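Local coordinates for tyrosine aminotransferase (Leishmania infantum, PDB 4IX8), which probably transfers the amino group of tyrosine to 2-oxoglutarate, using pyridoxal 5'-phosphate as its cofactor, at residues F374-L379 with F416-V421; K388-F393 with G412-L417. All blocks are in the same frame, centred on the assembly; numbering follows the deposited sequence.

Interactions 1 and 2 share Phe416 and Leu417, at the start of strand 416-420. Interaction 1 is the larger and more deeply buried. It zips two neighbouring strands of one sheet together through backbone hydrogen bonds, with side chains meeting on both faces. Interaction 2 lies nearer the outside of the chain, its centre about 10 Å from that of interaction 1. There the helix that follows strand 374-379 sets its first turn against the turn leading into strand 416-420, and no hydrogen bond crosses between the segments. Leu379 joins the two: it packs on Asp390 and Phe393, and its backbone N probably bonds to Gly415 O.

Interaction 1: residues F374-L379 with F416-V421; sequences FVMLKL and FLRATV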
# COMPACT_ATOMS: atom_id res chain seq x y z
N PHE A 374 -0.44 15.57 -18.70
CA PHE A 374 -0.47 14.69 -19.86
C PHE A 374 -1.23 15.29 -21.02
O PHE A 374 -2.08 16.14 -20.84
CB PHE A 374 -1.12 13.36 -19.49
CG PHE A 374 -0.54 12.72 -18.25
CD1 PHE A 374 0.64 11.99 -18.31
CD2 PHE A 374 -1.17 12.86 -17.03
CE1 PHE A 374 1.15 11.42 -17.18
CE2 PHE A 374 -0.65 12.27 -15.90
CZ PHE A 374 0.50 11.55 -15.99
N VAL A 375 -0.94 14.79 -22.21
CA VAL A 375 -1.71 15.15 -23.36
C VAL A 375 -2.06 13.87 -24.11
O VAL A 375 -1.34 12.88 -24.02
CB VAL A 375 -0.93 16.16 -24.23
CG1 VAL A 375 0.24 15.50 -24.96
CG2 VAL A 375 -1.85 16.83 -25.19
N MET A 376 -3.22 13.87 -24.76
CA MET A 376 -3.63 12.76 -25.60
C MET A 376 -3.62 13.18 -27.07
O MET A 376 -4.35 14.08 -27.48
CB MET A 376 -5.02 12.28 -25.20
CG MET A 376 -5.04 11.40 -23.97
SD MET A 376 -4.30 9.77 -24.23
CE MET A 376 -5.75 8.82 -24.69
N LEU A 377 -2.81 12.48 -27.85
CA LEU A 377 -2.61 12.76 -29.26
C LEU A 377 -3.52 11.85 -30.03
O LEU A 377 -3.44 10.64 -29.86
CB LEU A 377 -1.17 12.52 -29.67
CG LEU A 377 -0.19 13.24 -28.76
CD1 LEU A 377 1.21 12.85 -29.18
CD2 LEU A 377 -0.39 14.80 -28.83
N LYS A 378 -4.39 12.42 -30.86
CA LYS A 378 -5.31 11.60 -31.62
C LYS A 378 -4.73 11.30 -32.99
O LYS A 378 -4.27 12.22 -33.68
CB LYS A 378 -6.65 12.28 -31.76
CG LYS A 378 -7.64 11.44 -32.50
CD LYS A 378 -9.00 12.12 -32.46
CE LYS A 378 -9.93 11.61 -33.57
NZ LYS A 378 -9.95 10.12 -33.62
N LEU A 379 -4.75 10.03 -33.38
CA LEU A 379 -4.17 9.63 -34.66
C LEU A 379 -5.16 9.53 -35.79
O LEU A 379 -6.13 8.80 -35.68
CB LEU A 379 -3.48 8.27 -34.51
CG LEU A 379 -2.39 8.23 -33.44
CD1 LEU A 379 -1.86 6.81 -33.37
CD2 LEU A 379 -1.29 9.24 -33.80
N PHE A 416 -5.15 6.61 -29.93
CA PHE A 416 -4.50 7.76 -29.31
C PHE A 416 -3.15 7.45 -28.77
O PHE A 416 -2.75 6.28 -28.70
CB PHE A 416 -5.34 8.31 -28.17
CG PHE A 416 -6.68 8.84 -28.59
CD1 PHE A 416 -7.73 7.98 -28.85
CD2 PHE A 416 -6.89 10.20 -28.76
CE1 PHE A 416 -8.97 8.45 -29.27
CE2 PHE A 416 -8.12 10.69 -29.14
CZ PHE A 416 -9.17 9.79 -29.40
N LEU A 417 -2.47 8.50 -28.32
CA LEU A 417 -1.18 8.37 -27.66
C LEU A 417 -1.11 9.30 -26.46
O LEU A 417 -1.47 10.47 -26.57
CB LEU A 417 -0.04 8.70 -28.60
CG LEU A 417 0.07 7.88 -29.88
CD1 LEU A 417 1.06 8.56 -30.77
CD2 LEU A 417 0.52 6.46 -29.56
N ARG A 418 -0.63 8.78 -25.33
CA ARG A 418 -0.41 9.61 -24.17
C ARG A 418 1.03 10.07 -24.17
O ARG A 418 1.93 9.27 -24.28
CB ARG A 418 -0.70 8.88 -22.83
CG ARG A 418 -0.91 9.89 -21.71
CD ARG A 418 -0.90 9.31 -20.34
NE ARG A 418 0.41 8.83 -19.94
CZ ARG A 418 0.69 8.38 -18.72
NH1 ARG A 418 -0.26 8.34 -17.77
NH2 ARG A 418 1.90 7.98 -18.43
N ALA A 419 1.21 11.38 -24.02
CA ALA A 419 2.53 11.98 -23.93
C ALA A 419 2.55 12.87 -22.72
O ALA A 419 1.54 13.48 -22.33
CB ALA A 419 2.86 12.75 -25.17
N THR A 420 3.72 12.92 -22.11
CA THR A 420 3.93 13.65 -20.88
C THR A 420 4.36 15.08 -21.14
O THR A 420 5.19 15.33 -22.00
CB THR A 420 4.97 12.92 -20.04
OG1 THR A 420 4.33 11.78 -19.42
CG2 THR A 420 5.55 13.80 -18.98
N VAL A 421 3.81 16.00 -20.36
CA VAL A 421 4.08 17.44 -20.51
C VAL A 421 5.12 18.00 -19.47
O VAL A 421 5.50 19.17 -19.51
CB VAL A 421 2.72 18.19 -20.46
CG1 VAL A 421 2.86 19.66 -20.29
CG2 VAL A 421 1.95 17.90 -21.75
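Strands 374-379 and 416-420 run antiparallel, their axes at 153° and 4.4 Å at closest approach, joined by four backbone hydrogen bonds. Val375 with Ala419 and Leu377 with Leu417 are hydrogen-bonded pairs, Leu377 N lying 2.7 Å from Leu417 O. Phe374 and Arg418 meet on the face that also carries Met376 and Phe416. The guanidinium lies over the Phe374 ring, the planes 18° apart, with Arg418 NH1 3.4 Å from Phe374 CE1. A bend at chi3 (69°) turns it there. NH1 bonds to Asn221 and NH2 to Ser73, which fixes its rotation. The strands are inner neighbours in the smaller mixed sheet, distinct from the eight-stranded sheet of this aminotransferase; 416-420 is the middle one of five. Met376 bends at chi2 and chi3, and its CE comes 3.5 Å from Phe416 CB. The aliphatic part of Lys378 meets the Phe416 ring at a slant, Lys378 CB 3.4 Å from Phe416 CE2. Trp196 also meets that ring. On the other face, Val375 CG1 reaches Ala419 CB at 3.8 Å. At the strand end, Leu379 CD2 meets Leu417 CD1 at 3.9 Å, the side chains crossing at about a right angle. Tyr354 of helix 337-355 covers Val375, Ala419 and Val421.

Interaction 2: residues K388-F393 with G412-L417; sequences KSDMEF and GMSGFL
Asp390 holds CG between its backbone N and carbonyl carbon (chi1 61°), which carries the carboxylate over the turn at Gly415. Phe393, one helical turn on, swings CG anti to its N (chi1 -169°) and brings its ring to Leu417. Asp390 CB lies 3.3 Å from Phe416 O, and Asp390 CG is 3.4 Å from Gly415 N. Asp390 OD1 faces Ser414 OG at 3.6 Å, too far for a hydrogen bond, while OD2 accepts from Glu409 N, outside the two segments. The Phe393 ring crosses the Leu417 side chain at about a right angle, its CD1 and CE1 both near Leu417 CD1. The other methyl, Leu417 CD2, stands 3.8 Å from Asp390 O. Phe438 meets the Phe393 ring edge-to-face.

The contact sets the first turn of helix 390-401 against the turn that leads into strand 416-420, an inner strand of the smaller sheet. Gly415 has a positive phi (96°), as suits glycine there. Ser389 OG caps the helix, accepting from Glu392 N at 3.1 Å. Glu392 OE1 ties Lys388, just before the cap, back to the first turn, accepting from Lys388 N at 2.8 Å.

No hydrogen bond crosses to residues 412-417. Apolar packing of Phe393 on Leu417 is joined by close but unbonded polar groups around Asp390, and the positive end of the helix dipole probably steadies its carboxylate.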
# COMPACT_ATOMS: atom_id res chain seq x y z
N LYS A 388 -1.37 0.64 -38.65
CA LYS A 388 -2.77 0.23 -38.48
C LYS A 388 -3.35 0.69 -37.16
O LYS A 388 -4.53 1.01 -37.10
CB LYS A 388 -2.90 -1.30 -38.59
N SER A 389 -2.53 0.75 -36.11
CA SER A 389 -3.04 1.02 -34.77
C SER A 389 -2.16 1.95 -33.96
O SER A 389 -0.98 2.10 -34.23
CB SER A 389 -3.18 -0.30 -33.99
OG SER A 389 -1.92 -0.94 -33.94
N ASP A 390 -2.76 2.52 -32.91
CA ASP A 390 -2.01 3.30 -31.96
C ASP A 390 -0.83 2.48 -31.41
O ASP A 390 0.25 3.02 -31.15
CB ASP A 390 -2.92 3.80 -30.83
CG ASP A 390 -3.55 2.69 -30.04
OD1 ASP A 390 -4.01 1.69 -30.64
OD2 ASP A 390 -3.58 2.82 -28.80
N MET A 391 -1.02 1.18 -31.29
CA MET A 391 0.04 0.31 -30.78
C MET A 391 1.17 0.24 -31.79
O MET A 391 2.35 0.34 -31.43
CB MET A 391 -0.50 -1.10 -30.50
CG MET A 391 0.54 -2.08 -29.96
SD MET A 391 1.12 -1.68 -28.28
CE MET A 391 -0.40 -1.77 -27.35
N GLU A 392 0.81 0.10 -33.06
CA GLU A 392 1.80 -0.08 -34.10
C GLU A 392 2.60 1.22 -34.26
O GLU A 392 3.79 1.22 -34.59
CB GLU A 392 1.15 -0.49 -35.43
CG GLU A 392 2.19 -0.94 -36.48
CD GLU A 392 1.59 -1.53 -37.76
OE1 GLU A 392 0.35 -1.41 -37.96
OE2 GLU A 392 2.37 -2.11 -38.56
N PHE A 393 1.91 2.33 -34.04
CA PHE A 393 2.55 3.64 -34.07
C PHE A 393 3.59 3.77 -32.95
O PHE A 393 4.69 4.30 -33.16
CB PHE A 393 1.49 4.72 -33.92
CG PHE A 393 1.99 6.10 -34.19
CD1 PHE A 393 2.82 6.74 -33.28
CD2 PHE A 393 1.59 6.76 -35.32
CE1 PHE A 393 3.27 8.01 -33.53
CE2 PHE A 393 2.04 8.02 -35.59
CZ PHE A 393 2.87 8.66 -34.69
N GLY A 412 -7.73 2.29 -22.21
CA GLY A 412 -9.10 1.99 -22.60
C GLY A 412 -9.63 2.69 -23.85
O GLY A 412 -10.83 2.59 -24.16
N MET A 413 -8.76 3.36 -24.62
CA MET A 413 -9.22 3.99 -25.86
C MET A 413 -8.13 4.02 -26.92
O MET A 413 -7.19 4.80 -26.84
CB MET A 413 -9.74 5.40 -25.62
CG MET A 413 -10.37 5.96 -26.85
SD MET A 413 -11.29 7.50 -26.63
CE MET A 413 -12.77 6.94 -25.79
N SER A 414 -8.28 3.11 -27.87
CA SER A 414 -7.43 2.96 -29.02
C SER A 414 -7.52 4.18 -29.89
O SER A 414 -8.51 4.90 -29.86
CB SER A 414 -7.83 1.71 -29.84
OG SER A 414 -7.17 0.57 -29.29
N GLY A 415 -6.46 4.40 -30.67
CA GLY A 415 -6.42 5.46 -31.65
C GLY A 415 -5.76 6.71 -31.12
O GLY A 415 -5.72 7.75 -31.83
N PHE A 416 -5.15 6.61 -29.93
CA PHE A 416 -4.50 7.76 -29.31
C PHE A 416 -3.15 7.45 -28.77
O PHE A 416 -2.75 6.28 -28.70
CB PHE A 416 -5.34 8.31 -28.17
CG PHE A 416 -6.68 8.84 -28.59
CD1 PHE A 416 -7.73 7.98 -28.85
CD2 PHE A 416 -6.89 10.20 -28.76
CE1 PHE A 416 -8.97 8.45 -29.27
CE2 PHE A 416 -8.12 10.69 -29.14
CZ PHE A 416 -9.17 9.79 -29.40
N LEU A 417 -2.47 8.50 -28.32
CA LEU A 417 -1.18 8.37 -27.66
C LEU A 417 -1.11 9.30 -26.46
O LEU A 417 -1.47 10.47 -26.57
CB LEU A 417 -0.04 8.70 -28.60
CG LEU A 417 0.07 7.88 -29.88
CD1 LEU A 417 1.06 8.56 -30.77
CD2 LEU A 417 0.52 6.46 -29.56